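PDB 7PN0: ribose-phosphate pyrophosphokinase, which catalyses the transfer of a diphosphate group from ATP to ribose 5-phosphate, giving phosphoribosyl pyrophosphate (PRPP). Local coordinates for residues 91-94 against 95-98. Numbering follows the deposited sequence.
Sequences FSYA and RSDK. With ADP (adenosine-5'-diphosphate), chain C.
Tyr93 CG and Ser96 OG both lie anti to their own carbonyl carbon, beside the backbone N (chi1 -80° and -62°). The hydroxyl of Ser96 thereby comes to the edge of the Tyr93 ring, with OG 3.9 Å from CD1. From there Ser96 OG donates a hydrogen bond of 2.7 Å to N7 of ADP. The backbone holds this serine in place. Ser96 N bonds to Tyr93 O at 2.9 Å. One residue earlier, Arg95 N bonds to Ser92 O at 3.2 Å. The Arg95 chain bends at chi3 (58°) and brings one face of its guanidinium over N3 of the adenine, with CZ 3.4 Å from N3. Its NH1 forms a salt bridge with Glu220, which probably helps fix the guanidinium there. Lys98 NZ forms a salt bridge with Asp97 OD1 (2.7 Å), on the syn lone pair of that oxygen, and a hydrogen bond to O1A of ADP (2.9 Å). Asp97 OD2 is held by Ser130 and by Gln132 of a neighbouring subunit. His129 and Asn36 of another subunit also bond to ADP. The 3-10 turn and following loop thus help form an adenine and phosphate pocket at a subunit interface, consistent with the ATP site of PRPP synthases.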
ATOM      1  N   PHE A  91       7.727  17.814 -18.066  1.00 13.66           N
ATOM      2  CA  PHE A  91       6.733  17.563 -17.004  1.00 14.48           C
ATOM      3  C   PHE A  91       6.161  18.927 -16.614  1.00 14.13           C
ATOM      4  O   PHE A  91       6.679  19.552 -15.686  1.00 14.58           O
ATOM      5  CB  PHE A  91       7.353  16.822 -15.827  1.00 13.67           C
ATOM      6  CG  PHE A  91       6.368  16.474 -14.751  1.00 14.19           C
ATOM      7  CD1 PHE A  91       5.038  16.167 -15.049  1.00 14.93           C
ATOM      8  CD2 PHE A  91       6.741  16.480 -13.423  1.00 16.26           C
ATOM      9  CE1 PHE A  91       4.141  15.810 -14.063  1.00 15.44           C
ATOM     10  CE2 PHE A  91       5.826  16.138 -12.432  1.00 16.74           C
ATOM     11  CZ  PHE A  91       4.539  15.784 -12.753  1.00 15.86           C
ATOM     12  N   SER A  92       5.159  19.369 -17.375  1.00 14.35           N
ATOM     13  CA  SER A  92       4.575  20.737 -17.233  1.00 13.21           C
ATOM     14  C   SER A  92       4.095  20.937 -15.797  1.00 14.30           C
ATOM     15  O   SER A  92       4.238  22.064 -15.249  1.00 13.38           O
ATOM     16  CB  SER A  92       3.465  20.938 -18.215  1.00 14.12           C
ATOM     17  OG  SER A  92       2.319  20.136 -17.924  1.00 14.31           O
ATOM     18  N   TYR A  93       3.482  19.903 -15.215  1.00 12.22           N
ATOM     19  CA  TYR A  93       2.852  20.056 -13.885  1.00 12.89           C
ATOM     20  C   TYR A  93       3.899  20.183 -12.781  1.00 13.26           C
ATOM     21  O   TYR A  93       3.474  20.423 -11.605  1.00 12.53           O
ATOM     22  CB  TYR A  93       1.827  18.963 -13.601  1.00 12.66           C
ATOM     23  CG  TYR A  93       0.474  19.152 -14.241  1.00 13.69           C
ATOM     24  CD1 TYR A  93      -0.449  20.044 -13.693  1.00 14.52           C
ATOM     25  CD2 TYR A  93       0.112  18.450 -15.383  1.00 13.39           C
ATOM     26  CE1 TYR A  93      -1.713  20.217 -14.230  1.00 14.04           C
ATOM     27  CE2 TYR A  93      -1.145  18.611 -15.937  1.00 13.87           C
ATOM     28  CZ  TYR A  93      -2.064  19.477 -15.351  1.00 14.51           C
ATOM     29  OH  TYR A  93      -3.281  19.660 -15.918  1.00 14.72           O
ATOM     30  N   ALA A  94       5.198  20.146 -13.091  1.00 12.75           N
ATOM     31  CA  ALA A  94       6.231  20.473 -12.081  1.00 14.33           C
ATOM     32  C   ALA A  94       5.991  21.916 -11.600  1.00 13.77           C
ATOM     33  O   ALA A  94       6.456  22.259 -10.530  1.00 16.32           O
ATOM     34  CB  ALA A  94       7.639  20.272 -12.605  1.00 13.87           C
ATOM     35  N   ARG A  95       5.301  22.757 -12.353  1.00 13.54           N
ATOM     36  CA  ARG A  95       5.043  24.150 -11.905  1.00 15.95           C
ATOM     37  C   ARG A  95       4.038  24.151 -10.752  1.00 15.47           C
ATOM     38  O   ARG A  95       3.953  25.128 -10.051  1.00 16.17           O
ATOM     39  CB  ARG A  95       4.500  24.997 -13.048  1.00 17.71           C
ATOM     40  CG  ARG A  95       5.513  25.193 -14.151  1.00 21.34           C
ATOM     41  CD  ARG A  95       5.059  26.055 -15.318  1.00 24.63           C
ATOM     42  NE  ARG A  95       4.660  27.393 -14.885  1.00 25.82           N
ATOM     43  CZ  ARG A  95       4.160  28.319 -15.705  1.00 27.46           C
ATOM     44  NH1 ARG A  95       4.015  28.047 -17.000  1.00 27.46           N
ATOM     45  NH2 ARG A  95       3.793  29.486 -15.202  1.00 27.54           N
ATOM     46  N   SER A  96       3.240  23.103 -10.637  1.00 14.01           N
ATOM     47  CA  SER A  96       2.185  22.974  -9.601  1.00 13.94           C
ATOM     48  C   SER A  96       2.797  22.248  -8.414  1.00 14.67           C
ATOM     49  O   SER A  96       2.404  21.080  -8.131  1.00 11.74           O
ATOM     50  CB  SER A  96       0.982  22.241 -10.141  1.00 15.17           C
ATOM     51  OG  SER A  96       0.380  22.946 -11.216  1.00 14.63           O
ATOM     52  N   ASP A  97       3.741  22.918  -7.752  1.00 14.68           N
ATOM     53  CA  ASP A  97       4.695  22.245  -6.837  1.00 14.57           C
ATOM     54  C   ASP A  97       4.519  22.751  -5.400  1.00 14.01           C
ATOM     55  O   ASP A  97       5.278  22.333  -4.553  1.00 13.17           O
ATOM     56  CB  ASP A  97       6.125  22.433  -7.349  1.00 14.39           C
ATOM     57  CG  ASP A  97       6.586  23.885  -7.342  1.00 17.14           C
ATOM     58  OD1 ASP A  97       5.703  24.781  -7.174  1.00 19.32           O
ATOM     59  OD2 ASP A  97       7.805  24.098  -7.325  1.00 15.71           O
ATOM     60  N   LYS A  98       3.563  23.639  -5.139  1.00 16.02           N
ATOM     61  CA  LYS A  98       3.390  24.188  -3.779  1.00 19.23           C
ATOM     62  C   LYS A  98       1.917  24.514  -3.545  1.00 18.85           C
ATOM     63  O   LYS A  98       1.135  24.717  -4.515  1.00 17.10           O
ATOM     64  CB  LYS A  98       4.275  25.418  -3.616  1.00 20.10           C
ATOM     65  CG  LYS A  98       3.863  26.594  -4.470  1.00 23.67           C
ATOM     66  CD  LYS A  98       4.772  27.807  -4.327  1.00 28.95           C
ATOM     67  CE  LYS A  98       6.162  27.599  -4.863  1.00 32.09           C
ATOM     68  NZ  LYS A  98       6.131  27.331  -6.313  1.00 34.20           N
TER
HETATM   69  PB  ADP C 401       7.261  30.068 -10.225  1.00 72.45           P
HETATM   70  O1B ADP C 401       8.768  29.983  -9.945  1.00 64.41           O
HETATM   71  O2B ADP C 401       6.586  28.717 -10.187  1.00 60.93           O
HETATM   72  O3B ADP C 401       6.842  30.897 -11.423  1.00 53.72           O
HETATM   73  PA  ADP C 401       5.252  30.826  -8.506  1.00 75.26           P
HETATM   74  O1A ADP C 401       5.014  29.479  -7.895  1.00 72.25           O
HETATM   75  O2A ADP C 401       4.946  32.036  -7.688  1.00 75.60           O
HETATM   76  O3A ADP C 401       6.768  30.924  -8.968  1.00 62.92           O
HETATM   77  O5' ADP C 401       4.525  30.916  -9.957  1.00 63.96           O
HETATM   78  C5' ADP C 401       3.487  29.959 -10.329  1.00 47.85           C
HETATM   79  C4' ADP C 401       2.368  30.636 -11.100  1.00 41.11           C
HETATM   80  O4' ADP C 401       1.993  29.768 -12.210  1.00 28.56           O
HETATM   81  C3' ADP C 401       1.058  30.878 -10.331  1.00 39.98           C
HETATM   82  O3' ADP C 401       1.199  30.936  -8.915  1.00 41.68           O
HETATM   83  C2' ADP C 401       0.312  29.570 -10.568  1.00 30.60           C
HETATM   84  O2' ADP C 401      -1.071  29.764 -10.444  1.00 40.46           O
HETATM   85  C1' ADP C 401       0.730  29.199 -11.989  1.00 26.60           C
HETATM   86  N9  ADP C 401       0.819  27.754 -12.207  1.00 20.25           N
HETATM   87  C8  ADP C 401       0.768  26.746 -11.263  1.00 20.57           C
HETATM   88  N7  ADP C 401       0.828  25.535 -11.779  1.00 16.24           N
HETATM   89  C5  ADP C 401       0.907  25.762 -13.145  1.00 16.25           C
HETATM   90  C6  ADP C 401       0.983  24.894 -14.245  1.00 16.42           C
HETATM   91  N6  ADP C 401       1.033  23.569 -14.115  1.00 16.26           N
HETATM   92  N1  ADP C 401       1.045  25.436 -15.494  1.00 16.78           N
HETATM   93  C2  ADP C 401       1.033  26.771 -15.595  1.00 17.35           C
HETATM   94  N3  ADP C 401       0.981  27.683 -14.630  1.00 18.29           N
HETATM   95  C4  ADP C 401       0.896  27.120 -13.416  1.00 18.99           C